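Local coordinates for oligopeptide-binding protein oppA (PDB 3DRF) that captures oligopeptides outside the cell in a voluminous cavity that closes like a Venus fly-trap, for uptake by the OppABCDF ABC transporter, at residues Y301-D313 with D322-I336. Sequence-based numbering, arbitrary orientation.
Sequences YISLMYYNLGHYD and DRKTPLQDQNVRQAI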
loop_
_atom_site.group_PDB
_atom_site.type_symbol
_atom_site.label_atom_id
_atom_site.label_comp_id
_atom_site.label_asym_id
_atom_site.label_seq_id
_atom_site.Cartn_x
_atom_site.Cartn_y
_atom_site.Cartn_z
ATOM N N TYR A 301 -0.745 -3.742 -7.890
ATOM C CA TYR A 301 -2.028 -3.591 -7.140
ATOM C C TYR A 301 -2.673 -4.929 -6.859
ATOM O O TYR A 301 -2.626 -5.823 -7.656
ATOM C CB TYR A 301 -2.996 -2.743 -8.008
ATOM C CG TYR A 301 -4.439 -2.547 -7.492
ATOM C CD1 TYR A 301 -4.786 -1.439 -6.776
ATOM C CD2 TYR A 301 -5.428 -3.481 -7.764
ATOM C CE1 TYR A 301 -6.126 -1.246 -6.378
ATOM C CE2 TYR A 301 -6.707 -3.311 -7.362
ATOM C CZ TYR A 301 -7.040 -2.194 -6.672
ATOM O OH TYR A 301 -8.330 -1.989 -6.277
ATOM N N ILE A 302 -3.353 -4.968 -5.714
ATOM C CA ILE A 302 -4.283 -6.054 -5.402
ATOM C C ILE A 302 -5.393 -5.465 -4.581
ATOM O O ILE A 302 -5.193 -4.639 -3.691
ATOM C CB ILE A 302 -3.578 -7.232 -4.613
ATOM C CG1 ILE A 302 -4.486 -8.448 -4.359
ATOM C CG2 ILE A 302 -2.996 -6.798 -3.235
ATOM C CD1 ILE A 302 -4.887 -9.129 -5.600
ATOM N N SER A 303 -6.600 -5.906 -4.893
ATOM C CA SER A 303 -7.747 -5.772 -3.972
ATOM C C SER A 303 -8.145 -7.151 -3.414
ATOM O O SER A 303 -7.974 -8.116 -4.049
ATOM C CB SER A 303 -8.944 -5.033 -4.569
ATOM O OG SER A 303 -9.462 -5.783 -5.687
ATOM N N LEU A 304 -8.695 -7.126 -2.214
ATOM C CA LEU A 304 -8.977 -8.343 -1.470
ATOM C C LEU A 304 -10.015 -8.088 -0.410
ATOM O O LEU A 304 -10.180 -7.035 0.070
ATOM C CB LEU A 304 -7.685 -8.961 -0.864
ATOM C CG LEU A 304 -7.110 -8.190 0.324
ATOM C CD1 LEU A 304 -6.017 -9.087 0.930
ATOM C CD2 LEU A 304 -6.504 -6.793 -0.090
ATOM N N MET A 305 -10.742 -9.146 -0.138
ATOM C CA MET A 305 -11.716 -9.135 0.915
ATOM C C MET A 305 -11.096 -9.734 2.208
ATOM O O MET A 305 -10.537 -10.793 2.220
ATOM C CB MET A 305 -12.917 -9.996 0.448
ATOM C CG MET A 305 -14.084 -10.045 1.476
ATOM S SD MET A 305 -15.648 -10.690 0.749
ATOM C CE MET A 305 -15.142 -12.397 0.334
ATOM N N TYR A 306 -11.230 -9.005 3.301
ATOM C CA TYR A 306 -10.715 -9.380 4.619
ATOM C C TYR A 306 -11.815 -9.879 5.533
ATOM O O TYR A 306 -12.901 -9.334 5.534
ATOM C CB TYR A 306 -10.144 -8.132 5.332
ATOM C CG TYR A 306 -8.775 -7.683 4.823
ATOM C CD1 TYR A 306 -7.576 -8.135 5.432
ATOM C CD2 TYR A 306 -8.654 -6.834 3.751
ATOM C CE1 TYR A 306 -6.320 -7.727 5.002
ATOM C CE2 TYR A 306 -7.390 -6.412 3.320
ATOM C CZ TYR A 306 -6.254 -6.862 3.948
ATOM O OH TYR A 306 -5.034 -6.442 3.456
ATOM N N TYR A 307 -11.459 -10.851 6.366
ATOM C CA TYR A 307 -12.311 -11.308 7.489
ATOM C C TYR A 307 -11.652 -10.892 8.819
ATOM O O TYR A 307 -10.472 -11.075 8.998
ATOM C CB TYR A 307 -12.455 -12.816 7.419
ATOM C CG TYR A 307 -13.149 -13.334 6.154
ATOM C CD1 TYR A 307 -14.368 -12.802 5.703
ATOM C CD2 TYR A 307 -12.554 -14.351 5.413
ATOM C CE1 TYR A 307 -14.993 -13.301 4.572
ATOM C CE2 TYR A 307 -13.172 -14.882 4.277
ATOM C CZ TYR A 307 -14.390 -14.333 3.881
ATOM O OH TYR A 307 -15.032 -14.843 2.793
ATOM N N ASN A 308 -12.471 -10.447 9.759
ATOM C CA ASN A 308 -11.961 -9.992 11.049
ATOM C C ASN A 308 -11.910 -11.192 11.994
ATOM O O ASN A 308 -12.919 -11.702 12.421
ATOM C CB ASN A 308 -12.884 -8.886 11.587
ATOM C CG ASN A 308 -12.296 -8.177 12.794
ATOM O OD1 ASN A 308 -11.175 -8.331 13.131
ATOM N ND2 ASN A 308 -13.113 -7.369 13.428
ATOM N N LEU A 309 -10.688 -11.609 12.328
ATOM C CA LEU A 309 -10.457 -12.858 13.064
ATOM C C LEU A 309 -9.686 -12.698 14.365
ATOM O O LEU A 309 -9.375 -13.637 14.982
ATOM C CB LEU A 309 -9.674 -13.829 12.155
ATOM C CG LEU A 309 -10.406 -14.176 10.841
ATOM C CD1 LEU A 309 -9.436 -15.036 9.972
ATOM C CD2 LEU A 309 -11.737 -14.938 11.022
ATOM N N GLY A 310 -9.365 -11.479 14.737
ATOM C CA GLY A 310 -8.601 -11.278 15.957
ATOM C C GLY A 310 -8.406 -9.817 16.328
ATOM O O GLY A 310 -9.177 -8.986 16.008
ATOM N N HIS A 311 -7.331 -9.577 17.072
ATOM C CA HIS A 311 -6.923 -8.233 17.503
ATOM C C HIS A 311 -5.386 -8.085 17.391
ATOM O O HIS A 311 -4.690 -9.063 17.237
ATOM C CB HIS A 311 -7.462 -7.943 18.932
ATOM C CG HIS A 311 -6.655 -8.568 20.026
ATOM N ND1 HIS A 311 -6.876 -9.853 20.484
ATOM C CD2 HIS A 311 -5.703 -8.040 20.821
ATOM C CE1 HIS A 311 -6.040 -10.093 21.473
ATOM N NE2 HIS A 311 -5.328 -9.013 21.700
ATOM N N TYR A 312 -4.902 -6.845 17.504
ATOM C CA TYR A 312 -3.456 -6.537 17.522
ATOM C C TYR A 312 -3.040 -6.127 18.931
ATOM O O TYR A 312 -3.614 -5.233 19.512
ATOM C CB TYR A 312 -3.156 -5.439 16.511
ATOM C CG TYR A 312 -1.664 -5.247 16.345
ATOM C CD1 TYR A 312 -0.921 -6.110 15.550
ATOM C CD2 TYR A 312 -1.006 -4.263 17.015
ATOM C CE1 TYR A 312 0.450 -5.947 15.399
ATOM C CE2 TYR A 312 0.388 -4.077 16.869
ATOM C CZ TYR A 312 1.108 -4.946 16.082
ATOM O OH TYR A 312 2.467 -4.736 15.963
ATOM N N ASP A 313 -2.070 -6.843 19.452
ATOM C CA ASP A 313 -1.455 -6.619 20.762
ATOM C C ASP A 313 -0.252 -5.710 20.529
ATOM O O ASP A 313 0.737 -6.112 20.042
ATOM C CB ASP A 313 -1.016 -7.981 21.346
ATOM C CG ASP A 313 -0.220 -7.887 22.648
ATOM O OD1 ASP A 313 0.216 -6.852 23.050
ATOM O OD2 ASP A 313 -0.017 -8.952 23.169
ATOM N N ASP A 322 -7.946 -14.451 17.944
ATOM C CA ASP A 322 -8.801 -14.912 19.066
ATOM C C ASP A 322 -10.238 -14.381 19.001
ATOM O O ASP A 322 -10.947 -14.461 19.970
ATOM C CB ASP A 322 -8.133 -14.566 20.420
ATOM C CG ASP A 322 -8.024 -13.088 20.694
ATOM O OD1 ASP A 322 -8.283 -12.267 19.871
ATOM O OD2 ASP A 322 -7.575 -12.787 21.794
ATOM N N ARG A 323 -10.654 -13.832 17.885
ATOM C CA ARG A 323 -12.012 -13.289 17.815
ATOM C C ARG A 323 -13.034 -14.404 17.678
ATOM O O ARG A 323 -12.909 -15.254 16.881
ATOM C CB ARG A 323 -12.121 -12.316 16.629
ATOM C CG ARG A 323 -13.481 -11.546 16.552
ATOM C CD ARG A 323 -13.447 -10.363 15.596
ATOM N NE ARG A 323 -14.744 -9.705 15.538
ATOM C CZ ARG A 323 -15.667 -9.922 14.624
ATOM N NH1 ARG A 323 -15.456 -10.777 13.636
ATOM N NH2 ARG A 323 -16.841 -9.296 14.725
ATOM N N LYS A 324 -14.108 -14.291 18.465
ATOM C CA LYS A 324 -15.202 -15.265 18.407
ATOM C C LYS A 324 -16.167 -14.835 17.318
ATOM O O LYS A 324 -16.692 -13.795 17.376
ATOM C CB LYS A 324 -15.908 -15.383 19.764
ATOM C CG LYS A 324 -15.007 -16.014 20.755
ATOM C CD LYS A 324 -15.653 -16.296 22.094
ATOM C CE LYS A 324 -14.560 -16.654 23.077
ATOM N NZ LYS A 324 -13.795 -15.450 23.301
ATOM N N THR A 325 -16.321 -15.660 16.293
ATOM C CA THR A 325 -17.139 -15.301 15.135
ATOM C C THR A 325 -17.427 -16.563 14.268
ATOM O O THR A 325 -16.614 -17.410 14.212
ATOM C CB THR A 325 -16.411 -14.215 14.254
ATOM O OG1 THR A 325 -17.089 -14.039 13.019
ATOM C CG2 THR A 325 -14.919 -14.539 13.935
ATOM N N PRO A 326 -18.556 -16.603 13.555
ATOM C CA PRO A 326 -18.764 -17.685 12.589
ATOM C C PRO A 326 -17.613 -17.816 11.565
ATOM O O PRO A 326 -17.373 -18.851 11.027
ATOM C CB PRO A 326 -20.088 -17.286 11.914
ATOM C CG PRO A 326 -20.855 -16.562 13.037
ATOM C CD PRO A 326 -19.742 -15.718 13.623
ATOM N N LEU A 327 -16.924 -16.694 11.330
ATOM C CA LEU A 327 -15.772 -16.686 10.416
ATOM C C LEU A 327 -14.569 -17.478 10.887
ATOM O O LEU A 327 -13.676 -17.653 10.149
ATOM C CB LEU A 327 -15.362 -15.248 10.064
ATOM C CG LEU A 327 -16.432 -14.544 9.184
ATOM C CD1 LEU A 327 -16.165 -12.995 9.185
ATOM C CD2 LEU A 327 -16.522 -15.085 7.797
ATOM N N GLN A 328 -14.597 -17.959 12.134
ATOM C CA GLN A 328 -13.626 -18.942 12.610
ATOM C C GLN A 328 -13.766 -20.247 11.834
ATOM O O GLN A 328 -12.877 -20.987 11.842
ATOM C CB GLN A 328 -13.869 -19.253 14.103
ATOM C CG GLN A 328 -13.552 -18.144 15.102
ATOM C CD GLN A 328 -14.043 -18.500 16.534
ATOM O OE1 GLN A 328 -15.186 -18.365 16.881
ATOM N NE2 GLN A 328 -13.112 -18.935 17.356
ATOM N N ASP A 329 -14.931 -20.509 11.264
ATOM C CA ASP A 329 -15.191 -21.770 10.500
ATOM C C ASP A 329 -14.621 -21.585 9.080
ATOM O O ASP A 329 -15.121 -20.796 8.317
ATOM C CB ASP A 329 -16.710 -22.089 10.420
ATOM C CG ASP A 329 -17.336 -22.585 11.767
ATOM O OD1 ASP A 329 -16.631 -23.212 12.525
ATOM O OD2 ASP A 329 -18.526 -22.437 11.953
ATOM N N GLN A 330 -13.581 -22.347 8.770
ATOM C CA GLN A 330 -12.998 -22.352 7.432
ATOM C C GLN A 330 -14.025 -22.507 6.292
ATOM O O GLN A 330 -13.949 -21.861 5.334
ATOM C CB GLN A 330 -11.918 -23.434 7.331
ATOM C CG GLN A 330 -11.101 -23.394 6.080
ATOM C CD GLN A 330 -9.870 -24.280 6.233
ATOM O OE1 GLN A 330 -9.852 -25.159 7.076
ATOM N NE2 GLN A 330 -8.966 -24.146 5.403
ATOM N N ASN A 331 -14.994 -23.389 6.450
ATOM C CA ASN A 331 -16.048 -23.560 5.417
ATOM C C ASN A 331 -16.837 -22.289 5.160
ATOM O O ASN A 331 -17.232 -22.050 4.087
ATOM C CB ASN A 331 -17.008 -24.700 5.823
ATOM C CG ASN A 331 -16.435 -26.079 5.511
ATOM O OD1 ASN A 331 -15.285 -26.268 5.586
ATOM N ND2 ASN A 331 -17.283 -27.018 5.154
ATOM N N VAL A 332 -17.118 -21.543 6.237
ATOM C CA VAL A 332 -17.811 -20.243 6.098
ATOM C C VAL A 332 -17.002 -19.210 5.271
ATOM O O VAL A 332 -17.486 -18.600 4.419
ATOM C CB VAL A 332 -18.186 -19.689 7.492
ATOM C CG1 VAL A 332 -18.883 -18.313 7.378
ATOM C CG2 VAL A 332 -19.178 -20.685 8.183
ATOM N N ARG A 333 -15.738 -19.094 5.628
ATOM C CA ARG A 333 -14.808 -18.175 4.897
ATOM C C ARG A 333 -14.751 -18.505 3.407
ATOM O O ARG A 333 -14.840 -17.679 2.597
ATOM C CB ARG A 333 -13.356 -18.241 5.494
ATOM C CG ARG A 333 -13.349 -17.721 6.974
ATOM C CD ARG A 333 -11.914 -17.458 7.517
ATOM N NE ARG A 333 -11.008 -18.625 7.357
ATOM C CZ ARG A 333 -10.818 -19.562 8.280
ATOM N NH1 ARG A 333 -11.493 -19.548 9.415
ATOM N NH2 ARG A 333 -9.969 -20.563 8.072
ATOM N N GLN A 334 -14.615 -19.795 3.113
ATOM C CA GLN A 334 -14.541 -20.252 1.729
ATOM C C GLN A 334 -15.873 -20.019 0.989
ATOM O O GLN A 334 -15.888 -19.522 -0.103
ATOM C CB GLN A 334 -14.186 -21.755 1.690
ATOM C CG GLN A 334 -12.701 -22.070 2.140
ATOM C CD GLN A 334 -12.422 -23.545 2.149
ATOM O OE1 GLN A 334 -13.308 -24.317 1.998
ATOM N NE2 GLN A 334 -11.171 -23.909 2.266
ATOM N N ALA A 335 -16.978 -20.335 1.673
ATOM C CA ALA A 335 -18.324 -20.222 1.061
ATOM C C ALA A 335 -18.617 -18.756 0.655
ATOM O O ALA A 335 -19.098 -18.484 -0.389
ATOM C CB ALA A 335 -19.447 -20.796 2.022
ATOM N N ILE A 336 -18.272 -17.848 1.558
ATOM C CA ILE A 336 -18.537 -16.417 1.334
ATOM C C ILE A 336 -17.705 -15.916 0.116
ATOM O O ILE A 336 -18.135 -15.141 -0.643
ATOM C CB ILE A 336 -18.325 -15.645 2.646
ATOM C CG1 ILE A 336 -19.471 -15.986 3.612
ATOM C CG2 ILE A 336 -18.251 -14.076 2.400
ATOM C CD1 ILE A 336 -19.276 -15.439 5.064
HETATM O O HOH W 1 -10.828 -16.198 15.205
#
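With CG anti to its carbonyl carbon (chi1 -62°), Tyr307 reaches from the end of strand 301-307 over Arg333 and Ile336 of helix 330-336, while the extended side chain of Arg323, its CG anti to the backbone N (chi1 -173°), runs across Asn308. Leu327 CD2 lies over one face of the tyrosine ring, 4.1 Å from its centroid, a CH-pi contact; Arg333 CB comes in obliquely at CE2, and Ile336 CG2 sits at the ring edge. The hydroxyl OH donates a weak hydrogen bond to Arg333 O (2.8 Å). A leucine in place of Tyr307 would probably leave a gap beside the aliphatic chain of Arg333 and deprive Arg333 O of its hydroxyl partner. Beyond the ring, Met305 CE touches Ile336 CG2. The amide of Asn308 stacks almost parallel on the Arg323 guanidinium, with ND2 over its face, and Arg323 NH1 donates to Asn308 O (3.0 Å). Asn464 and Asp467 also hold this guanidinium, whereas the Asn308 amide finds its main polar partner at Trp466. Arg323 N donates to Leu309 O (3.2 Å), and a water donates to Leu309 O and Arg323 O. Leu309 CD2 packs on Leu327 CB; Arg333 NH1 fastens Leu327 O nearly straight (169°), and its NH2 bonds Lys533 O. At the outer end, His311 ND1 donates in its ring plane to the syn side of Asp322 OD1 (2.9 Å). An ST turn, Leu327 N to Thr325 OG1, opens the 3-10 turn 326-328 just before helix 330-339, which thus packs against the mixed sheet containing strand 292-307 in this solute-binding protein 5 family fold, the short antiparallel pair 311-313/318-320 lying along the connection.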